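Local coordinates for brain-specific angiogenesis inhibitor 1-associated protein 2-like protein 2 (PDB 3OK8), which binds phosphoinositides and induces planar or gently curved membrane structures; this chain is its I-BAR (IMD) domain, at residues 56-61 with 79-84; 41-46 with 93-98. One frame throughout, in Å; residues are numbered along the deposited sequence.

How the contacts relate
From the N terminus, the chain runs along helix 5-66, passing first 41-46 and then 56-61, before it turns and comes back as helix 71-147. On the return it meets 79-84 first, so contact 1 closes the shorter loop, and 93-98 later, so contact 2 closes the longer one and encloses contact 1. The two therefore pin one antiparallel helical hairpin of the IMD three-helix bundle at successive levels, their centres about 22 Å apart. Contact 1 lies near the turn, its centre about 39 Å from the chain's centre; contact 2 lies inward on the same side, its centre about 18 Å from it. Both also border the second subunit of the antiparallel dimer.

Contact 1: residues 56-61 with 79-84; sequences AIQKIG and QMSDTQ
Gln58 and Ser81 bring the two antiparallel helices of the hairpin to a close approach, their CA atoms 5.8 Å apart. The small serine is consistent with so close an approach: its CB points toward the other helix and packs 3.9 Å from Gln58 CB, while Ser81 OG comes within 3.5 Å of that same Gln58 CB. Gln58 carries its CG anti to the backbone N (chi1 -172°) and continues extended, so the chain runs alongside the serine hydroxyl, and Gln58 NE2 at its end donates a weak but nearly straight hydrogen bond to Ser81 OG, 3.4 Å long with an N-H...O angle of 166°. The hydroxyl is also bonded to the carbonyl of Val78, one turn earlier. Asp82 lies at the margin, its carboxylate plane turned 74° from the Gln58 amide and its OD1 engaged in a salt bridge with Arg85. On another side of the hairpin, Ile57 and Met80 lead away from each other to pack on Leu32 and His193 of the second subunit. The chemistry implies a junction set by small size and aliphatic contact, with polar bonding across it only a modest supplement.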
ATOM      1  N   ALA A  56      -9.150   0.986 -16.034  1.00 46.35           N
ATOM      2  CA  ALA A  56      -8.766   0.657 -17.400  1.00 47.48           C
ATOM      3  C   ALA A  56      -8.869  -0.843 -17.610  1.00 40.30           C
ATOM      4  O   ALA A  56      -9.211  -1.285 -18.698  1.00 30.90           O
ATOM      5  CB  ALA A  56      -7.366   1.156 -17.719  1.00 53.81           C
ATOM      6  N   ILE A  57      -8.603  -1.639 -16.576  1.00 30.15           N
ATOM      7  CA  ILE A  57      -8.862  -3.066 -16.709  1.00 33.88           C
ATOM      8  C   ILE A  57     -10.357  -3.317 -16.860  1.00 29.60           C
ATOM      9  O   ILE A  57     -10.760  -4.158 -17.650  1.00 26.60           O
ATOM     10  CB  ILE A  57      -8.354  -3.916 -15.553  1.00 35.99           C
ATOM     11  CG1 ILE A  57      -6.980  -4.499 -15.879  1.00 37.42           C
ATOM     12  CG2 ILE A  57      -9.309  -5.093 -15.354  1.00 23.87           C
ATOM     13  CD1 ILE A  57      -5.841  -3.579 -15.616  1.00 34.61           C
ATOM     14  N   GLN A  58     -11.174  -2.582 -16.113  1.00 23.52           N
ATOM     15  CA  GLN A  58     -12.626  -2.664 -16.254  1.00 29.98           C
ATOM     16  C   GLN A  58     -13.065  -2.439 -17.714  1.00 37.00           C
ATOM     17  O   GLN A  58     -13.875  -3.208 -18.242  1.00 40.07           O
ATOM     18  CB  GLN A  58     -13.302  -1.672 -15.303  1.00 31.65           C
ATOM     19  CG  GLN A  58     -14.799  -1.784 -15.204  1.00 42.20           C
ATOM     20  CD  GLN A  58     -15.390  -0.665 -14.375  1.00 54.17           C
ATOM     21  OE1 GLN A  58     -15.999   0.257 -14.917  1.00 58.89           O
ATOM     22  NE2 GLN A  58     -15.196  -0.725 -13.049  1.00 51.91           N
ATOM     23  N   LYS A  59     -12.518  -1.417 -18.375  1.00 29.15           N
ATOM     24  CA  LYS A  59     -12.841  -1.160 -19.794  1.00 31.21           C
ATOM     25  C   LYS A  59     -12.471  -2.283 -20.764  1.00 36.10           C
ATOM     26  O   LYS A  59     -13.298  -2.703 -21.567  1.00 44.83           O
ATOM     27  CB  LYS A  59     -12.273   0.166 -20.292  1.00 34.34           C
ATOM     28  CG  LYS A  59     -13.304   1.258 -20.301  1.00 48.69           C
ATOM     29  CD  LYS A  59     -14.179   1.116 -19.062  1.00 57.52           C
ATOM     30  CE  LYS A  59     -15.356   2.082 -19.073  1.00 66.66           C
ATOM     31  NZ  LYS A  59     -16.277   1.876 -17.909  1.00 68.29           N
ATOM     32  N   ILE A  60     -11.231  -2.752 -20.707  1.00 24.50           N
ATOM     33  CA  ILE A  60     -10.866  -3.986 -21.382  1.00 29.61           C
ATOM     34  C   ILE A  60     -11.849  -5.127 -21.060  1.00 41.98           C
ATOM     35  O   ILE A  60     -12.292  -5.835 -21.957  1.00 26.72           O
ATOM     36  CB  ILE A  60      -9.431  -4.405 -21.043  1.00 25.99           C
ATOM     37  CG1 ILE A  60      -8.451  -3.319 -21.508  1.00 26.03           C
ATOM     38  CG2 ILE A  60      -9.114  -5.750 -21.658  1.00 23.76           C
ATOM     39  CD1 ILE A  60      -6.973  -3.627 -21.266  1.00 29.51           C
ATOM     40  N   GLY A  61     -12.208  -5.302 -19.789  1.00 42.36           N
ATOM     41  CA  GLY A  61     -13.197  -6.310 -19.433  1.00 34.27           C
ATOM     42  C   GLY A  61     -14.566  -6.114 -20.066  1.00 37.01           C
ATOM     43  O   GLY A  61     -15.211  -7.075 -20.501  1.00 37.97           O
ATOM     44  N   GLN A  79     -14.552  -8.092 -12.492  1.00 25.02           N
ATOM     45  CA  GLN A  79     -14.599  -8.330 -11.047  1.00 34.70           C
ATOM     46  C   GLN A  79     -13.240  -8.265 -10.364  1.00 38.05           C
ATOM     47  O   GLN A  79     -13.145  -8.352  -9.149  1.00 31.64           O
ATOM     48  CB  GLN A  79     -15.360  -9.603 -10.669  1.00 45.44           C
ATOM     49  CG  GLN A  79     -15.092 -10.829 -11.486  1.00 52.91           C
ATOM     50  CD  GLN A  79     -16.047 -11.950 -11.107  1.00 54.65           C
ATOM     51  OE1 GLN A  79     -16.192 -12.270  -9.925  1.00 66.82           O
ATOM     52  NE2 GLN A  79     -16.711 -12.542 -12.101  1.00 55.25           N
ATOM     53  N   MET A  80     -12.189  -8.096 -11.148  1.00 32.57           N
ATOM     54  CA  MET A  80     -10.888  -7.817 -10.580  1.00 29.25           C
ATOM     55  C   MET A  80     -10.835  -6.349 -10.216  1.00 36.70           C
ATOM     56  O   MET A  80     -10.370  -5.989  -9.133  1.00 45.83           O
ATOM     57  CB  MET A  80      -9.775  -8.165 -11.555  1.00 21.66           C
ATOM     58  CG  MET A  80      -9.445  -9.638 -11.646  1.00 35.08           C
ATOM     59  SD  MET A  80      -8.275  -9.954 -12.991  1.00 36.35           S
ATOM     60  CE  MET A  80      -7.855 -11.663 -12.676  1.00 32.90           C
ATOM     61  N   SER A  81     -11.314  -5.496 -11.112  1.00 25.23           N
ATOM     62  CA  SER A  81     -11.387  -4.073 -10.802  1.00 34.80           C
ATOM     63  C   SER A  81     -12.343  -3.823  -9.634  1.00 39.63           C
ATOM     64  O   SER A  81     -12.028  -3.059  -8.726  1.00 37.93           O
ATOM     65  CB  SER A  81     -11.813  -3.248 -12.011  1.00 37.24           C
ATOM     66  OG  SER A  81     -13.209  -3.357 -12.226  1.00 55.35           O
ATOM     67  N   ASP A  82     -13.513  -4.451  -9.660  1.00 29.39           N
ATOM     68  CA  ASP A  82     -14.438  -4.352  -8.535  1.00 39.63           C
ATOM     69  C   ASP A  82     -13.765  -4.717  -7.211  1.00 34.50           C
ATOM     70  O   ASP A  82     -13.950  -4.022  -6.208  1.00 32.21           O
ATOM     71  CB  ASP A  82     -15.676  -5.223  -8.773  1.00 53.53           C
ATOM     72  CG  ASP A  82     -16.557  -4.684  -9.881  1.00 59.92           C
ATOM     73  OD1 ASP A  82     -16.231  -3.599 -10.422  1.00 56.64           O
ATOM     74  OD2 ASP A  82     -17.570  -5.341 -10.212  1.00 70.97           O
ATOM     75  N   THR A  83     -12.979  -5.794  -7.212  1.00 38.54           N
ATOM     76  CA  THR A  83     -12.259  -6.227  -6.008  1.00 43.79           C
ATOM     77  C   THR A  83     -11.266  -5.185  -5.529  1.00 46.44           C
ATOM     78  O   THR A  83     -11.207  -4.874  -4.332  1.00 41.35           O
ATOM     79  CB  THR A  83     -11.459  -7.516  -6.243  1.00 38.87           C
ATOM     80  OG1 THR A  83     -12.348  -8.559  -6.644  1.00 27.17           O
ATOM     81  CG2 THR A  83     -10.723  -7.946  -4.956  1.00 29.97           C
ATOM     82  N   GLN A  84     -10.470  -4.666  -6.459  1.00 31.41           N
ATOM     83  CA  GLN A  84      -9.501  -3.657  -6.105  1.00 37.37           C
ATOM     84  C   GLN A  84     -10.252  -2.454  -5.535  1.00 40.75           C
ATOM     85  O   GLN A  84      -9.850  -1.887  -4.519  1.00 31.41           O
ATOM     86  CB  GLN A  84      -8.612  -3.291  -7.298  1.00 43.18           C
ATOM     87  CG  GLN A  84      -7.681  -2.102  -7.029  1.00 41.60           C
ATOM     88  CD  GLN A  84      -8.423  -0.782  -7.105  1.00 53.50           C
ATOM     89  OE1 GLN A  84      -7.989   0.231  -6.550  1.00 58.68           O
ATOM     90  NE2 GLN A  84      -9.565  -0.791  -7.798  1.00 53.23           N
TER

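Contact 2: residues 41-46 with 93-98; sequences RAFHAL and VVVQTF
His44 and Gln96 meet through a water: His44 NE2 lies 3.1 Å from the water oxygen, which sits in the plane of the imidazole at its edge. On the other side, the water accepts a weak hydrogen bond from Gln96 NE2 at 3.4 Å. Gln96 starts out away from helix 5-66, and a turn about its CB-CG bond (chi2 53°) helps bring its amide round to the water.

The direct contact is apolar and belongs to Val95, whose CB points toward the opposing helix. Its two methyls serve different neighbours. CG2 lies over one face of the Phe43 ring, displaced toward the rim and nearest to Phe43 CD1 at 3.9 Å. This is a CH-pi contact, with Val95 CG2 4.2 Å from the centroid of the Phe43 ring and 22° off its normal. CG1, anti to the backbone N (chi1 -175°), reaches His44 instead, approaching CE1 obliquely at 4.3 Å. One branched side chain thus touches two successive residues, Phe43 and His44, while the nearest CA pair, Phe43 and Val95, is 7.7 Å apart, wider than at contact 1.

The aromatic cluster extends beyond this pair. Tyr39 meets the rings of both Phe43 and Phe98, and Phe98 makes an edge-to-face contact with Tyr53 of the second subunit. Phe43 also packs on Leu46 of that subunit.

The contact therefore grades from an apolar contact built on the buried Val95 to a margin bridged by one water. Phe43 and Val95 join the two helices of the hairpin beside the dimer interface, whereas the polar ends of His44 and Gln96 are linked only through that water, weakly on the Gln96 side, which leaves dispersion and CH-pi attraction to supply the direct contact between these segments.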
ATOM      1  N   ARG A  41      -0.279  11.633   2.006  1.00 41.58           N
ATOM      2  CA  ARG A  41      -0.288  12.082   0.620  1.00 38.71           C
ATOM      3  C   ARG A  41       0.218  10.992  -0.328  1.00 41.49           C
ATOM      4  O   ARG A  41      -0.342  10.805  -1.401  1.00 37.72           O
ATOM      5  CB  ARG A  41       0.482  13.398   0.449  1.00 37.88           C
ATOM      6  CG  ARG A  41      -0.282  14.622   0.970  1.00 38.92           C
ATOM      7  CD  ARG A  41       0.456  15.940   0.695  1.00 39.16           C
ATOM      8  NE  ARG A  41       1.657  16.081   1.514  1.00 47.71           N
ATOM      9  CZ  ARG A  41       1.710  16.739   2.674  1.00 52.29           C
ATOM     10  NH1 ARG A  41       0.634  17.342   3.162  1.00 52.32           N
ATOM     11  NH2 ARG A  41       2.852  16.807   3.348  1.00 57.21           N
ATOM     12  N   ALA A  42       1.258  10.261   0.068  1.00 33.19           N
ATOM     13  CA  ALA A  42       1.686   9.101  -0.716  1.00 40.32           C
ATOM     14  C   ALA A  42       0.581   8.069  -0.827  1.00 47.15           C
ATOM     15  O   ALA A  42       0.349   7.539  -1.911  1.00 49.96           O
ATOM     16  CB  ALA A  42       2.939   8.467  -0.145  1.00 29.19           C
ATOM     17  N   PHE A  43      -0.081   7.765   0.295  1.00 39.51           N
ATOM     18  CA  PHE A  43      -1.238   6.867   0.298  1.00 36.81           C
ATOM     19  C   PHE A  43      -2.314   7.306  -0.688  1.00 41.86           C
ATOM     20  O   PHE A  43      -2.848   6.493  -1.433  1.00 36.27           O
ATOM     21  CB  PHE A  43      -1.898   6.822   1.678  1.00 40.75           C
ATOM     22  CG  PHE A  43      -1.399   5.725   2.579  1.00 58.66           C
ATOM     23  CD1 PHE A  43      -1.657   4.389   2.284  1.00 66.42           C
ATOM     24  CD2 PHE A  43      -0.722   6.035   3.758  1.00 67.21           C
ATOM     25  CE1 PHE A  43      -1.215   3.372   3.136  1.00 69.67           C
ATOM     26  CE2 PHE A  43      -0.277   5.029   4.619  1.00 64.47           C
ATOM     27  CZ  PHE A  43      -0.518   3.695   4.304  1.00 68.89           C
ATOM     28  N   HIS A  44      -2.671   8.584  -0.651  1.00 35.85           N
ATOM     29  CA  HIS A  44      -3.754   9.086  -1.486  1.00 41.74           C
ATOM     30  C   HIS A  44      -3.378   9.003  -2.971  1.00 42.92           C
ATOM     31  O   HIS A  44      -4.234   8.798  -3.831  1.00 36.79           O
ATOM     32  CB  HIS A  44      -4.097  10.532  -1.104  1.00 44.52           C
ATOM     33  CG  HIS A  44      -4.736  10.681   0.245  1.00 57.44           C
ATOM     34  ND1 HIS A  44      -5.816   9.922   0.653  1.00 60.48           N
ATOM     35  CD2 HIS A  44      -4.462  11.521   1.271  1.00 64.41           C
ATOM     36  CE1 HIS A  44      -6.171  10.285   1.871  1.00 67.31           C
ATOM     37  NE2 HIS A  44      -5.363  11.252   2.272  1.00 69.56           N
ATOM     38  N   ALA A  45      -2.092   9.181  -3.249  1.00 34.76           N
ATOM     39  CA  ALA A  45      -1.553   9.072  -4.601  1.00 44.12           C
ATOM     40  C   ALA A  45      -1.540   7.621  -5.088  1.00 43.40           C
ATOM     41  O   ALA A  45      -1.796   7.358  -6.266  1.00 36.54           O
ATOM     42  CB  ALA A  45      -0.150   9.673  -4.670  1.00 37.97           C
ATOM     43  N   LEU A  46      -1.224   6.680  -4.194  1.00 29.55           N
ATOM     44  CA  LEU A  46      -1.233   5.272  -4.586  1.00 40.94           C
ATOM     45  C   LEU A  46      -2.655   4.850  -4.914  1.00 43.26           C
ATOM     46  O   LEU A  46      -2.895   4.217  -5.931  1.00 36.56           O
ATOM     47  CB  LEU A  46      -0.658   4.357  -3.508  1.00 29.73           C
ATOM     48  CG  LEU A  46      -0.603   2.865  -3.872  1.00 35.03           C
ATOM     49  CD1 LEU A  46       0.506   2.556  -4.892  1.00 38.29           C
ATOM     50  CD2 LEU A  46      -0.405   2.026  -2.646  1.00 35.67           C
ATOM     51  N   VAL A  93      -9.863   3.210   5.247  1.00 49.73           N
ATOM     52  CA  VAL A  93     -10.373   3.213   6.615  1.00 60.30           C
ATOM     53  C   VAL A  93      -9.217   3.299   7.591  1.00 62.83           C
ATOM     54  O   VAL A  93      -9.216   4.124   8.498  1.00 71.15           O
ATOM     55  CB  VAL A  93     -11.180   1.942   6.939  1.00 58.74           C
ATOM     56  CG1 VAL A  93     -11.768   2.042   8.336  1.00 52.62           C
ATOM     57  CG2 VAL A  93     -12.273   1.705   5.881  1.00 48.21           C
ATOM     58  N   VAL A  94      -8.237   2.425   7.396  1.00 57.33           N
ATOM     59  CA  VAL A  94      -6.983   2.457   8.140  1.00 50.07           C
ATOM     60  C   VAL A  94      -6.269   3.802   7.976  1.00 48.93           C
ATOM     61  O   VAL A  94      -5.728   4.356   8.940  1.00 46.18           O
ATOM     62  CB  VAL A  94      -6.058   1.356   7.611  1.00 50.16           C
ATOM     63  CG1 VAL A  94      -4.792   1.248   8.450  1.00 48.15           C
ATOM     64  CG2 VAL A  94      -6.812   0.028   7.536  1.00 35.59           C
ATOM     65  N   VAL A  95      -6.245   4.302   6.740  1.00 34.43           N
ATOM     66  CA  VAL A  95      -5.657   5.600   6.422  1.00 33.42           C
ATOM     67  C   VAL A  95      -6.369   6.722   7.170  1.00 37.87           C
ATOM     68  O   VAL A  95      -5.756   7.730   7.544  1.00 42.52           O
ATOM     69  CB  VAL A  95      -5.732   5.914   4.903  1.00 42.31           C
ATOM     70  CG1 VAL A  95      -5.011   7.212   4.592  1.00 46.32           C
ATOM     71  CG2 VAL A  95      -5.157   4.765   4.071  1.00 40.48           C
ATOM     72  N   GLN A  96      -7.663   6.550   7.402  1.00 27.12           N
ATOM     73  CA  GLN A  96      -8.424   7.596   8.069  1.00 34.93           C
ATOM     74  C   GLN A  96      -8.266   7.529   9.583  1.00 36.59           C
ATOM     75  O   GLN A  96      -8.364   8.548  10.261  1.00 49.16           O
ATOM     76  CB  GLN A  96      -9.897   7.554   7.665  1.00 36.11           C
ATOM     77  CG  GLN A  96     -10.569   8.925   7.709  1.00 55.71           C
ATOM     78  CD  GLN A  96      -9.824   9.997   6.899  1.00 67.32           C
ATOM     79  OE1 GLN A  96      -9.969  11.194   7.163  1.00 74.64           O
ATOM     80  NE2 GLN A  96      -9.026   9.570   5.912  1.00 62.08           N
ATOM     81  N   THR A  97      -8.017   6.331  10.103  1.00 33.64           N
ATOM     82  CA  THR A  97      -7.648   6.151  11.516  1.00 37.70           C
ATOM     83  C   THR A  97      -6.315   6.848  11.801  1.00 39.77           C
ATOM     84  O   THR A  97      -6.175   7.601  12.769  1.00 50.77           O
ATOM     85  CB  THR A  97      -7.524   4.649  11.877  1.00 51.54           C
ATOM     86  OG1 THR A  97      -8.811   4.021  11.783  1.00 57.39           O
ATOM     87  CG2 THR A  97      -6.986   4.466  13.287  1.00 58.99           C
ATOM     88  N   PHE A  98      -5.337   6.571  10.946  1.00 34.89           N
ATOM     89  CA  PHE A  98      -4.033   7.220  10.965  1.00 28.62           C
ATOM     90  C   PHE A  98      -4.175   8.738  10.991  1.00 35.91           C
ATOM     91  O   PHE A  98      -3.541   9.412  11.793  1.00 38.00           O
ATOM     92  CB  PHE A  98      -3.242   6.777   9.736  1.00 41.39           C
ATOM     93  CG  PHE A  98      -1.799   7.192   9.745  1.00 42.89           C
ATOM     94  CD1 PHE A  98      -1.149   7.449   8.556  1.00 31.17           C
ATOM     95  CD2 PHE A  98      -1.096   7.325  10.936  1.00 41.70           C
ATOM     96  CE1 PHE A  98       0.185   7.828   8.540  1.00 41.77           C
ATOM     97  CE2 PHE A  98       0.245   7.698  10.934  1.00 39.95           C
ATOM     98  CZ  PHE A  98       0.889   7.952   9.729  1.00 37.03           C
TER
HETATM   99  O   HOH W   1      -7.005  12.040   4.734  1.00 47.77           O